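PDB 4Q1Z: putative lipoprotein from Bacteroides thetaiotaomicron, which is of unknown function, a two-domain member of the DUF4876 family that is probably attached to a bacterial membrane as a lipoprotein. Local coordinates for residues 263-277 / 300-314. Sequence-based numbering, arbitrary orientation.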
ATOM      1  N   GLY A 263      -6.802  15.623   7.736  1.00 40.66           N
ATOM      2  CA  GLY A 263      -5.932  14.461   7.744  1.00 39.07           C
ATOM      3  C   GLY A 263      -6.482  13.414   8.682  1.00 44.99           C
ATOM      4  O   GLY A 263      -6.754  13.682   9.863  1.00 43.45           O
ATOM      5  N   GLY A 264      -6.683  12.227   8.127  1.00 44.12           N
ATOM      6  CA  GLY A 264      -7.153  11.065   8.868  1.00 42.48           C
ATOM      7  C   GLY A 264      -6.034  10.065   9.035  1.00 43.40           C
ATOM      8  O   GLY A 264      -4.970  10.225   8.430  1.00 41.50           O
ATOM      9  N   ALA A 265      -6.256   9.054   9.901  1.00 40.47           N
ATOM     10  CA  ALA A 265      -5.333   7.945  10.139  1.00 40.58           C
ATOM     11  C   ALA A 265      -5.945   6.722   9.428  1.00 46.14           C
ATOM     12  O   ALA A 265      -7.055   6.304   9.766  1.00 44.81           O
ATOM     13  CB  ALA A 265      -5.136   7.717  11.632  1.00 41.08           C
ATOM     14  N   TYR A 266      -5.277   6.249   8.358  1.00 43.31           N
ATOM     15  CA  TYR A 266      -5.773   5.180   7.461  1.00 42.48           C
ATOM     16  C   TYR A 266      -5.018   3.892   7.636  1.00 45.86           C
ATOM     17  O   TYR A 266      -3.797   3.912   7.716  1.00 45.17           O
ATOM     18  CB  TYR A 266      -5.638   5.643   5.977  1.00 43.33           C
ATOM     19  CG  TYR A 266      -6.027   7.097   5.767  1.00 45.10           C
ATOM     20  CD1 TYR A 266      -7.358   7.510   5.884  1.00 45.44           C
ATOM     21  CD2 TYR A 266      -5.061   8.069   5.509  1.00 47.04           C
ATOM     22  CE1 TYR A 266      -7.716   8.851   5.749  1.00 44.93           C
ATOM     23  CE2 TYR A 266      -5.419   9.414   5.323  1.00 48.80           C
ATOM     24  CZ  TYR A 266      -6.746   9.803   5.476  1.00 52.92           C
ATOM     25  OH  TYR A 266      -7.126  11.118   5.341  1.00 56.00           O
ATOM     26  N   VAL A 267      -5.731   2.761   7.638  1.00 42.48           N
ATOM     27  CA  VAL A 267      -5.120   1.427   7.699  1.00 41.29           C
ATOM     28  C   VAL A 267      -5.815   0.472   6.734  1.00 43.39           C
ATOM     29  O   VAL A 267      -7.033   0.527   6.558  1.00 40.26           O
ATOM     30  CB  VAL A 267      -5.051   0.766   9.126  1.00 44.89           C
ATOM     31  CG1 VAL A 267      -4.093   1.499  10.062  1.00 45.34           C
ATOM     32  CG2 VAL A 267      -6.428   0.599   9.760  1.00 43.90           C
ATOM     33  N   ILE A 268      -5.028  -0.454   6.168  1.00 41.82           N
ATOM     34  CA  ILE A 268      -5.516  -1.600   5.409  1.00 41.42           C
ATOM     35  C   ILE A 268      -4.960  -2.812   6.130  1.00 45.90           C
ATOM     36  O   ILE A 268      -3.785  -2.804   6.533  1.00 46.07           O
ATOM     37  CB  ILE A 268      -5.286  -1.612   3.884  1.00 44.50           C
ATOM     38  CG1 ILE A 268      -3.800  -1.319   3.492  1.00 44.60           C
ATOM     39  CG2 ILE A 268      -6.336  -0.691   3.180  1.00 43.84           C
ATOM     40  CD1 ILE A 268      -3.401  -1.763   2.120  1.00 46.44           C
ATOM     41  N   PHE A 269      -5.815  -3.815   6.385  1.00 42.42           N
ATOM     42  CA  PHE A 269      -5.386  -4.983   7.156  1.00 42.26           C
ATOM     43  C   PHE A 269      -6.077  -6.270   6.699  1.00 49.29           C
ATOM     44  O   PHE A 269      -7.221  -6.261   6.210  1.00 48.40           O
ATOM     45  CB  PHE A 269      -5.581  -4.754   8.656  1.00 43.29           C
ATOM     46  CG  PHE A 269      -6.995  -4.524   9.151  1.00 44.99           C
ATOM     47  CD1 PHE A 269      -7.567  -3.250   9.111  1.00 45.33           C
ATOM     48  CD2 PHE A 269      -7.727  -5.567   9.744  1.00 46.37           C
ATOM     49  CE1 PHE A 269      -8.849  -3.027   9.623  1.00 45.43           C
ATOM     50  CE2 PHE A 269      -9.006  -5.341  10.248  1.00 48.13           C
ATOM     51  CZ  PHE A 269      -9.547  -4.066  10.212  1.00 46.04           C
ATOM     52  N   ARG A 270      -5.332  -7.376   6.860  1.00 48.44           N
ATOM     53  CA  ARG A 270      -5.765  -8.718   6.472  0.50 49.21           C
ATOM     54  C   ARG A 270      -5.916  -9.614   7.700  1.00 52.95           C
ATOM     55  O   ARG A 270      -5.044  -9.661   8.558  1.00 51.70           O
ATOM     56  CB  ARG A 270      -4.759  -9.334   5.470  0.50 50.74           C
ATOM     57  CG  ARG A 270      -5.332 -10.471   4.626  0.50 64.51           C
ATOM     58  CD  ARG A 270      -4.247 -11.222   3.871  0.50 76.18           C
ATOM     59  NE  ARG A 270      -4.803 -12.087   2.827  0.50 83.47           N
ATOM     60  CZ  ARG A 270      -5.173 -13.353   3.008  0.50 97.01           C
ATOM     61  NH1 ARG A 270      -5.053 -13.925   4.200  0.50 83.94           N
ATOM     62  NH2 ARG A 270      -5.668 -14.057   1.998  0.50 82.04           N
ATOM     63  N   VAL A 271      -7.038 -10.316   7.785  1.00 52.41           N
ATOM     64  CA  VAL A 271      -7.308 -11.250   8.887  1.00 52.93           C
ATOM     65  C   VAL A 271      -6.925 -12.626   8.332  1.00 59.81           C
ATOM     66  O   VAL A 271      -7.442 -13.010   7.284  1.00 58.00           O
ATOM     67  CB  VAL A 271      -8.762 -11.182   9.453  1.00 55.79           C
ATOM     68  CG1 VAL A 271      -8.994 -12.256  10.514  1.00 56.42           C
ATOM     69  CG2 VAL A 271      -9.056  -9.808  10.038  1.00 54.54           C
ATOM     70  N   PRO A 272      -5.976 -13.347   8.963  1.00 62.42           N
ATOM     71  CA  PRO A 272      -5.551 -14.651   8.414  1.00 65.24           C
ATOM     72  C   PRO A 272      -6.662 -15.693   8.342  1.00 73.80           C
ATOM     73  O   PRO A 272      -7.513 -15.773   9.232  1.00 72.60           O
ATOM     74  CB  PRO A 272      -4.451 -15.119   9.384  1.00 67.17           C
ATOM     75  CG  PRO A 272      -4.044 -13.927  10.128  1.00 70.15           C
ATOM     76  CD  PRO A 272      -5.242 -13.033  10.201  1.00 64.67           C
ATOM     77  N   GLU A 273      -6.636 -16.488   7.258  1.00 75.37           N
ATOM     78  CA  GLU A 273      -7.567 -17.589   7.012  1.00 78.19           C
ATOM     79  C   GLU A 273      -7.437 -18.569   8.192  1.00 83.84           C
ATOM     80  O   GLU A 273      -6.334 -19.050   8.488  1.00 84.15           O
ATOM     81  CB  GLU A 273      -7.274 -18.248   5.639  1.00 80.74           C
ATOM     82  CG  GLU A 273      -8.134 -19.458   5.280  1.00 99.05           C
ATOM     83  CD  GLU A 273      -9.639 -19.262   5.189  1.00131.48           C
ATOM     84  OE1 GLU A 273     -10.084 -18.344   4.462  1.00127.45           O
ATOM     85  OE2 GLU A 273     -10.375 -20.066   5.807  1.00132.22           O
ATOM     86  N   GLY A 274      -8.543 -18.751   8.909  1.00 80.51           N
ATOM     87  CA  GLY A 274      -8.587 -19.584  10.107  1.00 81.01           C
ATOM     88  C   GLY A 274      -8.837 -18.748  11.343  1.00 82.91           C
ATOM     89  O   GLY A 274      -9.670 -19.122  12.177  1.00 83.76           O
ATOM     90  N   GLU A 275      -8.127 -17.589  11.454  1.00 75.37           N
ATOM     91  CA  GLU A 275      -8.291 -16.647  12.561  1.00 73.06           C
ATOM     92  C   GLU A 275      -9.612 -15.923  12.430  1.00 71.05           C
ATOM     93  O   GLU A 275     -10.039 -15.631  11.318  1.00 70.14           O
ATOM     94  CB  GLU A 275      -7.140 -15.635  12.631  1.00 73.95           C
ATOM     95  CG  GLU A 275      -5.932 -16.154  13.394  1.00 91.24           C
ATOM     96  CD  GLU A 275      -5.000 -15.088  13.943  1.00119.69           C
ATOM     97  OE1 GLU A 275      -5.385 -14.388  14.910  1.00114.89           O
ATOM     98  OE2 GLU A 275      -3.854 -15.003  13.446  1.00115.72           O
ATOM     99  N   ALA A 276     -10.278 -15.676  13.565  1.00 64.56           N
ATOM    100  CA  ALA A 276     -11.550 -14.977  13.627  1.00 62.42           C
ATOM    101  C   ALA A 276     -11.370 -13.575  14.198  1.00 62.44           C
ATOM    102  O   ALA A 276     -10.542 -13.366  15.088  1.00 63.38           O
ATOM    103  CB  ALA A 276     -12.530 -15.761  14.471  1.00 64.48           C
ATOM    104  N   TRP A 277     -12.124 -12.611  13.658  1.00 54.69           N
ATOM    105  CA  TRP A 277     -12.114 -11.216  14.087  1.00 52.15           C
ATOM    106  C   TRP A 277     -13.489 -10.577  13.819  1.00 55.63           C
ATOM    107  O   TRP A 277     -13.836 -10.272  12.662  1.00 55.64           O
ATOM    108  CB  TRP A 277     -10.984 -10.420  13.403  1.00 48.85           C
ATOM    109  CG  TRP A 277     -10.881  -8.999  13.884  1.00 48.05           C
ATOM    110  CD1 TRP A 277     -10.360  -8.571  15.068  1.00 50.89           C
ATOM    111  CD2 TRP A 277     -11.346  -7.818  13.200  1.00 46.64           C
ATOM    112  NE1 TRP A 277     -10.476  -7.198  15.172  1.00 49.24           N
ATOM    113  CE2 TRP A 277     -11.058  -6.709  14.032  1.00 49.43           C
ATOM    114  CE3 TRP A 277     -11.965  -7.586  11.950  1.00 46.67           C
ATOM    115  CZ2 TRP A 277     -11.355  -5.395  13.657  1.00 47.32           C
ATOM    116  CZ3 TRP A 277     -12.260  -6.283  11.581  1.00 46.35           C
ATOM    117  CH2 TRP A 277     -11.936  -5.203  12.418  1.00 46.57           C
ATOM    118  N   ALA A 300     -13.432  -0.219  17.035  1.00 45.12           N
ATOM    119  CA  ALA A 300     -13.046  -1.610  16.730  1.00 45.08           C
ATOM    120  C   ALA A 300     -11.601  -1.809  17.033  1.00 48.03           C
ATOM    121  O   ALA A 300     -10.777  -0.970  16.674  1.00 46.35           O
ATOM    122  CB  ALA A 300     -13.328  -1.938  15.270  1.00 45.34           C
ATOM    123  N   LYS A 301     -11.288  -2.903  17.729  1.00 47.27           N
ATOM    124  CA  LYS A 301      -9.915  -3.254  18.093  1.00 46.44           C
ATOM    125  C   LYS A 301      -9.271  -3.930  16.911  1.00 48.39           C
ATOM    126  O   LYS A 301      -9.605  -5.063  16.584  1.00 48.36           O
ATOM    127  CB  LYS A 301      -9.860  -4.123  19.362  1.00 48.00           C
ATOM    128  CG  LYS A 301     -10.151  -3.342  20.631  1.00 39.01           C
ATOM    129  CD  LYS A 301     -10.009  -4.264  21.821  1.00 46.97           C
ATOM    130  CE  LYS A 301     -10.895  -3.833  22.971  1.00 52.34           C
ATOM    131  NZ  LYS A 301     -10.795  -4.746  24.138  1.00 48.12           N
ATOM    132  N   ILE A 302      -8.396  -3.192  16.225  1.00 44.31           N
ATOM    133  CA  ILE A 302      -7.690  -3.687  15.048  1.00 43.48           C
ATOM    134  C   ILE A 302      -6.321  -4.234  15.482  1.00 50.10           C
ATOM    135  O   ILE A 302      -5.463  -3.440  15.877  1.00 49.54           O
ATOM    136  CB  ILE A 302      -7.577  -2.576  13.967  1.00 44.47           C
ATOM    137  CG1 ILE A 302      -8.993  -2.152  13.457  1.00 43.73           C
ATOM    138  CG2 ILE A 302      -6.636  -2.985  12.808  1.00 42.38           C
ATOM    139  CD1 ILE A 302      -9.056  -0.780  12.885  1.00 43.11           C
ATOM    140  N   PRO A 303      -6.078  -5.572  15.413  1.00 47.40           N
ATOM    141  CA  PRO A 303      -4.749  -6.094  15.768  1.00 47.49           C
ATOM    142  C   PRO A 303      -3.660  -5.521  14.858  1.00 52.01           C
ATOM    143  O   PRO A 303      -3.722  -5.630  13.621  1.00 51.16           O
ATOM    144  CB  PRO A 303      -4.917  -7.614  15.591  1.00 49.38           C
ATOM    145  CG  PRO A 303      -6.396  -7.835  15.786  1.00 53.64           C
ATOM    146  CD  PRO A 303      -6.969  -6.675  15.019  1.00 48.87           C
ATOM    147  N   ILE A 304      -2.674  -4.876  15.488  1.00 49.25           N
ATOM    148  CA  ILE A 304      -1.493  -4.280  14.850  1.00 49.28           C
ATOM    149  C   ILE A 304      -0.771  -5.330  13.943  1.00 54.80           C
ATOM    150  O   ILE A 304      -0.267  -4.984  12.874  1.00 54.86           O
ATOM    151  CB  ILE A 304      -0.569  -3.708  15.972  1.00 52.16           C
ATOM    152  CG1 ILE A 304      -1.035  -2.295  16.388  1.00 52.08           C
ATOM    153  CG2 ILE A 304       0.912  -3.732  15.613  1.00 50.91           C
ATOM    154  CD1 ILE A 304      -0.519  -1.839  17.794  1.00 60.51           C
ATOM    155  N   LYS A 305      -0.789  -6.602  14.351  1.00 51.92           N
ATOM    156  CA  LYS A 305      -0.151  -7.705  13.632  1.00 52.06           C
ATOM    157  C   LYS A 305      -0.857  -8.015  12.283  1.00 55.76           C
ATOM    158  O   LYS A 305      -0.280  -8.722  11.452  1.00 55.53           O
ATOM    159  CB  LYS A 305      -0.073  -8.969  14.524  1.00 54.67           C
ATOM    160  CG  LYS A 305      -1.419  -9.556  14.976  1.00 64.05           C
ATOM    161  CD  LYS A 305      -1.274 -10.999  15.467  1.00 70.59           C
ATOM    162  CE  LYS A 305      -2.527 -11.520  16.129  1.00 84.04           C
ATOM    163  NZ  LYS A 305      -2.427 -12.961  16.505  1.00 95.07           N
ATOM    164  N   TYR A 306      -2.098  -7.509  12.080  1.00 50.47           N
ATOM    165  CA  TYR A 306      -2.862  -7.744  10.850  1.00 49.36           C
ATOM    166  C   TYR A 306      -2.648  -6.646   9.802  1.00 52.54           C
ATOM    167  O   TYR A 306      -2.994  -6.835   8.635  1.00 52.95           O
ATOM    168  CB  TYR A 306      -4.362  -7.787  11.162  1.00 50.69           C
ATOM    169  CG  TYR A 306      -4.938  -9.003  11.875  1.00 53.14           C
ATOM    170  CD1 TYR A 306      -4.151 -10.116  12.160  1.00 54.94           C
ATOM    171  CD2 TYR A 306      -6.273  -9.030  12.272  1.00 54.42           C
ATOM    172  CE1 TYR A 306      -4.672 -11.206  12.855  1.00 56.60           C
ATOM    173  CE2 TYR A 306      -6.813 -10.135  12.932  1.00 56.43           C
ATOM    174  CZ  TYR A 306      -6.014 -11.220  13.211  1.00 64.74           C
ATOM    175  OH  TYR A 306      -6.577 -12.287  13.861  1.00 74.58           O
ATOM    176  N   VAL A 307      -2.106  -5.497  10.224  1.00 47.95           N
ATOM    177  CA  VAL A 307      -1.956  -4.320   9.396  1.00 47.59           C
ATOM    178  C   VAL A 307      -0.882  -4.513   8.277  1.00 53.31           C
ATOM    179  O   VAL A 307       0.269  -4.834   8.538  1.00 54.00           O
ATOM    180  CB  VAL A 307      -1.726  -3.041  10.255  1.00 49.70           C
ATOM    181  CG1 VAL A 307      -1.629  -1.798   9.383  1.00 48.35           C
ATOM    182  CG2 VAL A 307      -2.854  -2.866  11.265  1.00 49.01           C
ATOM    183  N   LEU A 308      -1.316  -4.273   7.023  1.00 49.89           N
ATOM    184  CA  LEU A 308      -0.544  -4.326   5.780  1.00 48.24           C
ATOM    185  C   LEU A 308       0.111  -2.956   5.506  1.00 52.15           C
ATOM    186  O   LEU A 308       1.282  -2.915   5.097  1.00 52.85           O
ATOM    187  CB  LEU A 308      -1.470  -4.741   4.620  1.00 47.34           C
ATOM    188  CG  LEU A 308      -1.930  -6.196   4.595  1.00 50.48           C
ATOM    189  CD1 LEU A 308      -2.942  -6.421   3.521  1.00 49.07           C
ATOM    190  CD2 LEU A 308      -0.769  -7.135   4.373  1.00 54.16           C
ATOM    191  N   ASP A 309      -0.643  -1.833   5.746  1.00 46.11           N
ATOM    192  CA  ASP A 309      -0.117  -0.469   5.635  1.00 45.02           C
ATOM    193  C   ASP A 309      -0.939   0.502   6.492  1.00 48.31           C
ATOM    194  O   ASP A 309      -2.150   0.343   6.612  1.00 49.54           O
ATOM    195  CB  ASP A 309      -0.029   0.031   4.165  1.00 46.37           C
ATOM    196  CG  ASP A 309       0.870   1.268   3.908  1.00 49.19           C
ATOM    197  OD1 ASP A 309       1.824   1.494   4.679  1.00 47.47           O
ATOM    198  OD2 ASP A 309       0.674   1.939   2.883  1.00 54.16           O
ATOM    199  N   ALA A 310      -0.269   1.523   7.045  1.00 43.41           N
ATOM    200  CA  ALA A 310      -0.847   2.596   7.852  1.00 42.10           C
ATOM    201  C   ALA A 310      -0.255   3.940   7.471  1.00 43.74           C
ATOM    202  O   ALA A 310       0.943   4.037   7.237  1.00 42.38           O
ATOM    203  CB  ALA A 310      -0.608   2.326   9.322  1.00 43.12           C
ATOM    204  N   VAL A 311      -1.101   4.974   7.356  1.00 41.55           N
ATOM    205  CA  VAL A 311      -0.691   6.349   7.013  1.00 40.97           C
ATOM    206  C   VAL A 311      -1.318   7.328   8.009  1.00 45.15           C
ATOM    207  O   VAL A 311      -2.549   7.456   8.077  1.00 46.38           O
ATOM    208  CB  VAL A 311      -1.026   6.751   5.542  1.00 43.84           C
ATOM    209  CG1 VAL A 311      -0.526   8.168   5.218  1.00 42.67           C
ATOM    210  CG2 VAL A 311      -0.451   5.743   4.558  1.00 43.61           C
ATOM    211  N   GLU A 312      -0.465   8.053   8.742  1.00 40.95           N
ATOM    212  CA  GLU A 312      -0.910   9.066   9.709  1.00 39.34           C
ATOM    213  C   GLU A 312      -0.921  10.440   9.072  1.00 43.65           C
ATOM    214  O   GLU A 312       0.120  11.091   9.027  1.00 42.00           O
ATOM    215  CB  GLU A 312      -0.005   9.073  10.964  1.00 39.99           C
ATOM    216  CG  GLU A 312      -0.408  10.070  12.037  1.00 43.17           C
ATOM    217  CD  GLU A 312      -1.045   9.451  13.263  1.00 60.68           C
ATOM    218  OE1 GLU A 312      -0.385   8.588  13.886  1.00 48.56           O
ATOM    219  OE2 GLU A 312      -2.182   9.845  13.622  1.00 46.79           O
ATOM    220  N   ALA A 313      -2.098  10.918   8.627  1.00 42.01           N
ATOM    221  CA  ALA A 313      -2.160  12.295   8.132  1.00 41.97           C
ATOM    222  C   ALA A 313      -2.721  13.165   9.245  1.00 46.91           C
ATOM    223  O   ALA A 313      -3.497  12.688  10.099  1.00 44.98           O
ATOM    224  CB  ALA A 313      -2.970  12.416   6.850  1.00 42.64           C
ATOM    225  N   VAL A 314      -2.207  14.413   9.312  1.00 44.44           N
ATOM    226  CA  VAL A 314      -2.533  15.415  10.332  1.00 42.93           C
ATOM    227  C   VAL A 314      -2.671  16.800   9.672  1.00 50.09           C
ATOM    228  O   VAL A 314      -2.371  16.952   8.482  1.00 50.93           O
ATOM    229  CB  VAL A 314      -1.491  15.447  11.486  1.00 44.93           C
ATOM    230  CG1 VAL A 314      -1.496  14.159  12.321  1.00 43.44           C
ATOM    231  CG2 VAL A 314      -0.095  15.795  10.977  1.00 44.24           C
TER
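Strand 265-269 pairs with strand 309-312 at 177° between their directions, antiparallel from Ala-265 opposite Glu-312 to Ile-268 opposite Asp-309, where two residues, Leu-308 and Asp-309, sit across from the single Ile-268, a classic beta bulge: Ile-268 O takes Leu-308 N at 2.9 Å and, weakly, Asp-309 N. Beyond the bulge, Tyr-306 lays its ring against the loop after strand 265-269. Val-271 CA stands over one face of the Tyr-306 ring in a CH-pi contact, 4.2 Å from its centroid, and Pro-303 CB lies against the opposite face. Tyr-306 OH gives a 2.6 Å hydrogen bond to Glu-275 OE1, which lies in the ring plane, although OH itself meets the carboxylate from above its plane; Glu-275 is poorly ordered. A leucine in place of Tyr-306 would probably leave this carboxylate without its hydroxyl donor and Val-271 without a flat surface to pack on. Trp-277 extends its side chain with chi1 near 180° (-176°), which carries the indole alongside strand 300-303, where Trp-277 NE1 donates to Lys-301 O at 2.7 Å, nearly in the indole plane. One indole face receives Phe-269 CE2, while Ile-302 CG2 sits 3.8 Å from the Phe-269 centroid, only 9° off the normal. Strand 265-269 continues the larger sheet through backbone bonds to strand 148-152, whereas strand 300-303 pairs with strand 172-175 in a separate sheet. Tyr-266 and Val-311 pack on strand 108-114.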